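Local atomic coordinates of putative beta-glucosidase (Bifidobacterium adolescentis, PDB entry 5WAB), a protein that hydrolyses beta-glucosides as a member of glycoside hydrolase family 3 and probably also releases terminal arabinopyranosyl units from ginsenosides. Residues A[210-214]-A[215-219]; A[236-239]-A[240-243]; A[425-428]-A[429-432]. All coordinates share one frame; numbering follows the deposited sequence.

Contact 1. Residues A[210-214]-A[215-219]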
loop_
_atom_site.group_PDB
_atom_site.type_symbol
_atom_site.label_atom_id
_atom_site.label_comp_id
_atom_site.label_asym_id
_atom_site.label_seq_id
_atom_site.Cartn_x
_atom_site.Cartn_y
_atom_site.Cartn_z
ATOM N N GLN A 210 5.635 -1.740 -23.103
ATOM C CA GLN A 210 5.342 -1.738 -24.527
ATOM C C GLN A 210 3.863 -1.487 -24.790
ATOM O O GLN A 210 3.416 -1.573 -25.937
ATOM C CB GLN A 210 5.780 -3.095 -25.084
ATOM C CG GLN A 210 5.874 -3.270 -26.569
ATOM C CD GLN A 210 6.531 -4.588 -26.897
ATOM O OE1 GLN A 210 7.449 -5.008 -26.202
ATOM N NE2 GLN A 210 6.053 -5.261 -27.932
ATOM N N ASN A 211 3.100 -1.171 -23.750
ATOM C CA ASN A 211 1.641 -1.124 -23.800
ATOM C C ASN A 211 1.220 0.324 -24.031
ATOM O O ASN A 211 1.148 1.117 -23.088
ATOM C CB ASN A 211 1.061 -1.684 -22.503
ATOM C CG ASN A 211 -0.403 -2.057 -22.618
ATOM O OD1 ASN A 211 -1.137 -1.514 -23.448
ATOM N ND2 ASN A 211 -0.843 -2.975 -21.759
ATOM N N ARG A 212 0.939 0.671 -25.287
ATOM C CA ARG A 212 0.559 2.048 -25.591
ATOM C C ARG A 212 -0.791 2.400 -24.978
ATOM O O ARG A 212 -0.995 3.532 -24.519
ATOM C CB ARG A 212 0.527 2.271 -27.103
ATOM C CG ARG A 212 0.142 3.683 -27.489
ATOM C CD ARG A 212 0.389 3.939 -28.958
ATOM N NE ARG A 212 -0.088 5.258 -29.352
ATOM C CZ ARG A 212 0.616 6.382 -29.210
ATOM N NH1 ARG A 212 1.834 6.349 -28.678
ATOM N NH2 ARG A 212 0.105 7.543 -29.601
ATOM N N TRP A 213 -1.727 1.451 -24.971
ATOM C CA TRP A 213 -3.004 1.691 -24.314
ATOM C C TRP A 213 -2.802 2.055 -22.852
ATOM O O TRP A 213 -3.417 3.001 -22.345
ATOM C CB TRP A 213 -3.904 0.463 -24.445
ATOM C CG TRP A 213 -5.172 0.575 -23.665
ATOM C CD1 TRP A 213 -6.286 1.279 -24.015
ATOM C CD2 TRP A 213 -5.464 -0.040 -22.405
ATOM N NE1 TRP A 213 -7.253 1.141 -23.051
ATOM C CE2 TRP A 213 -6.774 0.332 -22.054
ATOM C CE3 TRP A 213 -4.745 -0.872 -21.542
ATOM C CZ2 TRP A 213 -7.381 -0.097 -20.874
ATOM C CZ3 TRP A 213 -5.350 -1.297 -20.373
ATOM C CH2 TRP A 213 -6.651 -0.907 -20.048
ATOM N N LEU A 214 -1.923 1.329 -22.166
ATOM C CA LEU A 214 -1.703 1.585 -20.751
ATOM C C LEU A 214 -0.980 2.912 -20.543
ATOM O O LEU A 214 -1.465 3.787 -19.816
ATOM C CB LEU A 214 -0.912 0.423 -20.140
ATOM C CG LEU A 214 -0.686 0.452 -18.630
ATOM C CD1 LEU A 214 -2.009 0.244 -17.899
ATOM C CD2 LEU A 214 0.332 -0.608 -18.222
ATOM N N LEU A 215 0.170 3.090 -21.202
ATOM C CA LEU A 215 1.047 4.225 -20.933
ATOM C C LEU A 215 0.587 5.519 -21.598
ATOM O O LEU A 215 1.027 6.597 -21.183
ATOM C CB LEU A 215 2.470 3.906 -21.388
ATOM C CG LEU A 215 3.174 2.682 -20.794
ATOM C CD1 LEU A 215 4.629 2.615 -21.270
ATOM C CD2 LEU A 215 3.104 2.708 -19.274
ATOM N N THR A 216 -0.272 5.448 -22.617
ATOM C CA THR A 216 -0.671 6.646 -23.345
ATOM C C THR A 216 -2.180 6.835 -23.343
ATOM O O THR A 216 -2.656 7.877 -22.885
ATOM C CB THR A 216 -0.138 6.598 -24.785
ATOM O OG1 THR A 216 1.290 6.486 -24.764
ATOM C CG2 THR A 216 -0.522 7.875 -25.543
ATOM N N ASP A 217 -2.948 5.854 -23.831
ATOM C CA ASP A 217 -4.404 5.994 -23.892
ATOM C C ASP A 217 -4.994 6.259 -22.512
ATOM O O ASP A 217 -5.739 7.225 -22.319
ATOM C CB ASP A 217 -5.032 4.739 -24.499
ATOM C CG ASP A 217 -4.623 4.523 -25.938
ATOM O OD1 ASP A 217 -3.886 5.371 -26.468
ATOM O OD2 ASP A 217 -5.037 3.509 -26.541
ATOM N N VAL A 218 -4.681 5.402 -21.543
ATOM C CA VAL A 218 -5.234 5.550 -20.199
ATOM C C VAL A 218 -4.477 6.610 -19.413
ATOM O O VAL A 218 -5.046 7.619 -18.981
ATOM C CB VAL A 218 -5.205 4.204 -19.450
ATOM C CG1 VAL A 218 -5.559 4.421 -17.992
ATOM C CG2 VAL A 218 -6.148 3.196 -20.097
ATOM N N LEU A 219 -3.175 6.392 -19.228
ATOM C CA LEU A 219 -2.404 7.189 -18.280
ATOM C C LEU A 219 -2.417 8.671 -18.645
ATOM O O LEU A 219 -2.665 9.530 -17.788
ATOM C CB LEU A 219 -0.974 6.647 -18.209
ATOM C CG LEU A 219 0.021 7.332 -17.273
ATOM C CD1 LEU A 219 -0.457 7.272 -15.828
ATOM C CD2 LEU A 219 1.389 6.695 -17.417
#
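W213 and V218 pack together on the opening turns of helix 212-222, the helix of a beta-alpha-beta crossover that joins the parallel strands 195-198 and 228-230 in the TIM-barrel-like N-terminal domain. This pair is the tight part of the contact. V218 CG2 sits over one face of the indole, displaced toward its rim and 3.5 Å from W213 CE2, a CH-pi contact with the six-membered ring. Having CG anti to the backbone N (chi1 173°) sends the W213 ring past its own carbonyl to the turn that carries V218. The backbone widens here into a pi-type turn, bringing residues five apart together: V218 N donates to W213 O at 2.8 Å, and L219 N likewise reaches back to L214 O. The widening starts at R212 O, gripped by both T216 N and D217 N. W213 and V218 lie against helix 173-180, whereas the buried leucines face the barrel strands, L214 and L219 against F155, L215 and L219 against V229. At the buried N-cap, N211 OD1 accepts from L214 N at 3.2 Å, the donor standing above the side-chain carbonyl plane, 71° out of it.

The side of R212 is looser and more open to solvent. Its extended chain passes obliquely by T216, whose CG2 lies over one guanidinium face, 4.1 Å from R212 CZ; T216 OG1 is instead hydrogen-bonded to A245 O. D217 sets its carboxylate nearly perpendicular to the indole, with OD2 at the ring edge, 3.6 Å from W213 CD1.

Contact 2. Residues A[236-239]-A[240-243]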
loop_
_atom_site.group_PDB
_atom_site.type_symbol
_atom_site.label_atom_id
_atom_site.label_comp_id
_atom_site.label_asym_id
_atom_site.label_seq_id
_atom_site.Cartn_x
_atom_site.Cartn_y
_atom_site.Cartn_z
ATOM N N ASP A 236 12.316 -3.110 -20.307
ATOM C CA ASP A 236 12.266 -2.600 -21.672
ATOM C C ASP A 236 12.904 -3.643 -22.583
ATOM O O ASP A 236 14.123 -3.840 -22.553
ATOM C CB ASP A 236 12.982 -1.255 -21.767
ATOM C CG ASP A 236 12.760 -0.557 -23.100
ATOM O OD1 ASP A 236 12.400 -1.231 -24.094
ATOM O OD2 ASP A 236 12.954 0.678 -23.152
ATOM N N HIS A 237 12.080 -4.318 -23.382
ATOM C CA HIS A 237 12.560 -5.382 -24.257
ATOM C C HIS A 237 12.744 -4.939 -25.700
ATOM O O HIS A 237 13.588 -5.501 -26.404
ATOM C CB HIS A 237 11.589 -6.565 -24.219
ATOM C CG HIS A 237 11.475 -7.203 -22.869
ATOM N ND1 HIS A 237 12.409 -7.007 -21.875
ATOM C CD2 HIS A 237 10.515 -7.996 -22.336
ATOM C CE1 HIS A 237 12.041 -7.672 -20.795
ATOM N NE2 HIS A 237 10.895 -8.277 -21.047
ATOM N N ASP A 238 11.963 -3.961 -26.150
ATOM C CA ASP A 238 12.033 -3.421 -27.505
ATOM C C ASP A 238 12.153 -1.908 -27.391
ATOM O O ASP A 238 11.171 -1.235 -27.065
ATOM C CB ASP A 238 10.794 -3.812 -28.315
ATOM C CG ASP A 238 10.990 -3.659 -29.808
ATOM O OD1 ASP A 238 11.762 -2.774 -30.234
ATOM O OD2 ASP A 238 10.357 -4.427 -30.560
ATOM N N ARG A 239 13.348 -1.376 -27.667
ATOM C CA ARG A 239 13.584 0.054 -27.489
ATOM C C ARG A 239 12.588 0.881 -28.289
ATOM O O ARG A 239 11.989 1.827 -27.767
ATOM C CB ARG A 239 15.014 0.408 -27.888
ATOM C CG ARG A 239 16.087 -0.053 -26.914
ATOM C CD ARG A 239 15.906 0.549 -25.527
ATOM N NE ARG A 239 15.749 2.003 -25.542
ATOM C CZ ARG A 239 16.755 2.874 -25.568
ATOM N NH1 ARG A 239 18.010 2.447 -25.604
ATOM N NH2 ARG A 239 16.506 4.180 -25.569
ATOM N N VAL A 240 12.404 0.547 -29.567
ATOM C CA VAL A 240 11.517 1.336 -30.414
ATOM C C VAL A 240 10.069 1.170 -29.974
ATOM O O VAL A 240 9.325 2.154 -29.857
ATOM C CB VAL A 240 11.705 0.947 -31.893
ATOM C CG1 VAL A 240 10.788 1.766 -32.783
ATOM C CG2 VAL A 240 13.143 1.133 -32.298
ATOM N N ALA A 241 9.653 -0.068 -29.694
ATOM C CA ALA A 241 8.267 -0.307 -29.302
ATOM C C ALA A 241 7.931 0.386 -27.989
ATOM O O ALA A 241 6.852 0.975 -27.850
ATOM C CB ALA A 241 8.000 -1.807 -29.201
ATOM N N SER A 242 8.849 0.343 -27.019
ATOM C CA SER A 242 8.597 0.991 -25.734
ATOM C C SER A 242 8.461 2.499 -25.892
ATOM O O SER A 242 7.560 3.110 -25.307
ATOM C CB SER A 242 9.712 0.656 -24.741
ATOM O OG SER A 242 9.723 -0.727 -24.432
ATOM N N LEU A 243 9.350 3.119 -26.672
ATOM C CA LEU A 243 9.271 4.561 -26.859
ATOM C C LEU A 243 7.958 4.958 -27.516
ATOM O O LEU A 243 7.326 5.943 -27.115
ATOM C CB LEU A 243 10.445 5.055 -27.701
ATOM C CG LEU A 243 10.611 6.574 -27.632
ATOM C CD1 LEU A 243 11.560 6.963 -26.501
ATOM C CD2 LEU A 243 11.057 7.147 -28.958
HETATM O O HOH W 1 9.952 -3.279 -24.727
#
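The N-cap of helix 239-245, reached by the loop that follows barrel strand 228-230, brings D236 and D238 against A241 and S242. S242 OG is the polar centre of the turn. It lies 2.7 Å from D236 OD1 and 3.0 Å from D238 O; its single proton cannot be assigned between them, and A209 O is a further weak partner. A water donates to the same S242 OG and accepts from D238 N at 2.6 Å, tying the hydroxyl to the backbone N of the N-cap residue. The carboxylate of D236 reaches S242 because its CG stands anti to the backbone N (chi1 -170°), and its other oxygen, OD2, forms a long salt bridge with R239 NE. The R239 guanidinium has stronger partners in T256 and D257. Exchanging D236 for an alanine would probably leave S242 OG with D238 O, the water and the weak A209 O, and R239 NE without this distant counter-charge.

D238 caps the helix only loosely, A241 N lying 3.5 Å from D238 OD1 in a straight but weak bond. Its side chain also packs on the alanine methyl, with D238 CB 3.6 Å from A241 CB. The firmer link is in the backbone, where S242 N donates to D238 O at 2.8 Å.

Contact 3. Residues A[425-428]-A[429-432]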
loop_
_atom_site.group_PDB
_atom_site.type_symbol
_atom_site.label_atom_id
_atom_site.label_comp_id
_atom_site.label_asym_id
_atom_site.label_seq_id
_atom_site.Cartn_x
_atom_site.Cartn_y
_atom_site.Cartn_z
ATOM N N ASP A 425 1.200 -19.532 7.476
ATOM C CA ASP A 425 1.526 -19.850 8.858
ATOM C C ASP A 425 2.890 -19.291 9.255
ATOM O O ASP A 425 3.793 -19.139 8.429
ATOM C CB ASP A 425 1.508 -21.369 9.068
ATOM C CG ASP A 425 0.178 -22.005 8.682
ATOM O OD1 ASP A 425 -0.865 -21.332 8.791
ATOM O OD2 ASP A 425 0.169 -23.182 8.261
ATOM N N ILE A 426 3.020 -18.964 10.539
ATOM C CA ILE A 426 4.307 -18.644 11.157
ATOM C C ILE A 426 5.043 -19.957 11.396
ATOM O O ILE A 426 4.419 -21.023 11.313
ATOM C CB ILE A 426 4.119 -17.847 12.457
ATOM C CG1 ILE A 426 3.510 -18.741 13.542
ATOM C CG2 ILE A 426 3.274 -16.605 12.191
ATOM C CD1 ILE A 426 3.409 -18.079 14.898
ATOM N N PRO A 427 6.355 -19.948 11.656
ATOM C CA PRO A 427 7.074 -21.217 11.845
ATOM C C PRO A 427 6.459 -22.083 12.941
ATOM O O PRO A 427 6.043 -21.589 13.992
ATOM C CB PRO A 427 8.492 -20.766 12.206
ATOM C CG PRO A 427 8.642 -19.457 11.520
ATOM C CD PRO A 427 7.285 -18.801 11.605
ATOM N N ALA A 428 6.421 -23.395 12.680
ATOM C CA ALA A 428 5.750 -24.340 13.571
ATOM C C ALA A 428 6.430 -24.445 14.931
ATOM O O ALA A 428 5.750 -24.649 15.946
ATOM C CB ALA A 428 5.685 -25.718 12.913
ATOM N N LYS A 429 7.759 -24.337 14.976
ATOM C CA LYS A 429 8.446 -24.414 16.259
ATOM C C LYS A 429 8.125 -23.212 17.144
ATOM O O LYS A 429 8.183 -23.322 18.376
ATOM C CB LYS A 429 9.953 -24.564 16.035
ATOM C CG LYS A 429 10.616 -23.412 15.304
ATOM C CD LYS A 429 12.101 -23.691 15.107
ATOM C CE LYS A 429 12.798 -22.534 14.412
ATOM N NZ LYS A 429 14.256 -22.776 14.250
ATOM N N GLN A 430 7.781 -22.066 16.539
ATOM C CA GLN A 430 7.307 -20.923 17.317
ATOM C C GLN A 430 5.922 -21.180 17.898
ATOM O O GLN A 430 5.602 -20.700 18.990
ATOM C CB GLN A 430 7.288 -19.667 16.460
ATOM C CG GLN A 430 8.635 -19.264 15.917
ATOM C CD GLN A 430 8.564 -17.956 15.166
ATOM O OE1 GLN A 430 7.640 -17.166 15.364
ATOM N NE2 GLN A 430 9.535 -17.720 14.291
ATOM N N VAL A 431 5.069 -21.887 17.158
ATOM C CA VAL A 431 3.774 -22.271 17.708
ATOM C C VAL A 431 3.947 -23.272 18.844
ATOM O O VAL A 431 3.263 -23.188 19.872
ATOM C CB VAL A 431 2.863 -22.819 16.600
ATOM C CG1 VAL A 431 1.533 -23.235 17.180
ATOM C CG2 VAL A 431 2.661 -21.762 15.528
ATOM N N GLU A 432 4.862 -24.234 18.684
ATOM C CA GLU A 432 5.108 -25.197 19.753
ATOM C C GLU A 432 5.585 -24.507 21.021
ATOM O O GLU A 432 5.162 -24.866 22.125
ATOM C CB GLU A 432 6.125 -26.249 19.310
ATOM C CG GLU A 432 5.574 -27.297 18.360
ATOM C CD GLU A 432 6.671 -28.089 17.677
ATOM O OE1 GLU A 432 6.847 -27.934 16.447
ATOM O OE2 GLU A 432 7.367 -28.858 18.379
#
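A chi1 of 70° puts I426 CG1 between its own backbone N and carbonyl carbon, and V431, with CG2 beside its backbone N, turns that methyl to meet it. The two side chains cross at about a right angle, I426 CG1 lying 3.7 Å from V431 CG2 and I426 CD1 almost as near. They stand at the start of helix 428-438, which lies between strands 403-409 and 444-449, parallel neighbours in the sheet of the C-terminal alpha/beta domain, and so belongs to a beta-alpha-beta unit.

P427 occupies the N-cap. Beside it, pointing the same way, runs the extended side chain of Q430, whose amide nitrogen comes to the pyrrolidine ring with NE2 3.4 Å from P427 CG. The far end of this glutamine is held in the fold, OE1 accepting from G409 N at the end of the preceding strand. K429 likewise stretches away, its NZ bonded to E384 O, D382 O and T380 OG1.

Proline has no side-chain acceptor to cap the turn. P427 O receives two weak bonds, from Q430 N at 3.1 Å and V431 N at 3.3 Å; E432 N to A428 O, at 2.9 Å, is the first of full strength. The chemistry is consistent with a helix start held by apolar packing and by polar side chains anchored to the end of strand 403-409 and to residues 380-384.

How the contacts relate
All three contacts lie at helix starts and mix buried with more open residues, none being wholly core. Contacts 1 and 2 share the N-terminal domain, with centres 13 Å apart, and touch where Q210 CG packs on A241 CB; their helices, 212-222 and 239-245, flank strand 228-230 in sequence. Contact 3 belongs to the C-terminal domain, its centre 45 Å or more from the others. Asparagine and aspartate cap the first two helices, the aspartate weakly, whereas proline sits at the N-cap of the third. Contact 1 is chiefly aromatic and aliphatic, with a widened backbone turn; contact 2 is polar and bridged by water; contact 3 combines apolar packing with polar side chains tied to other parts of its domain.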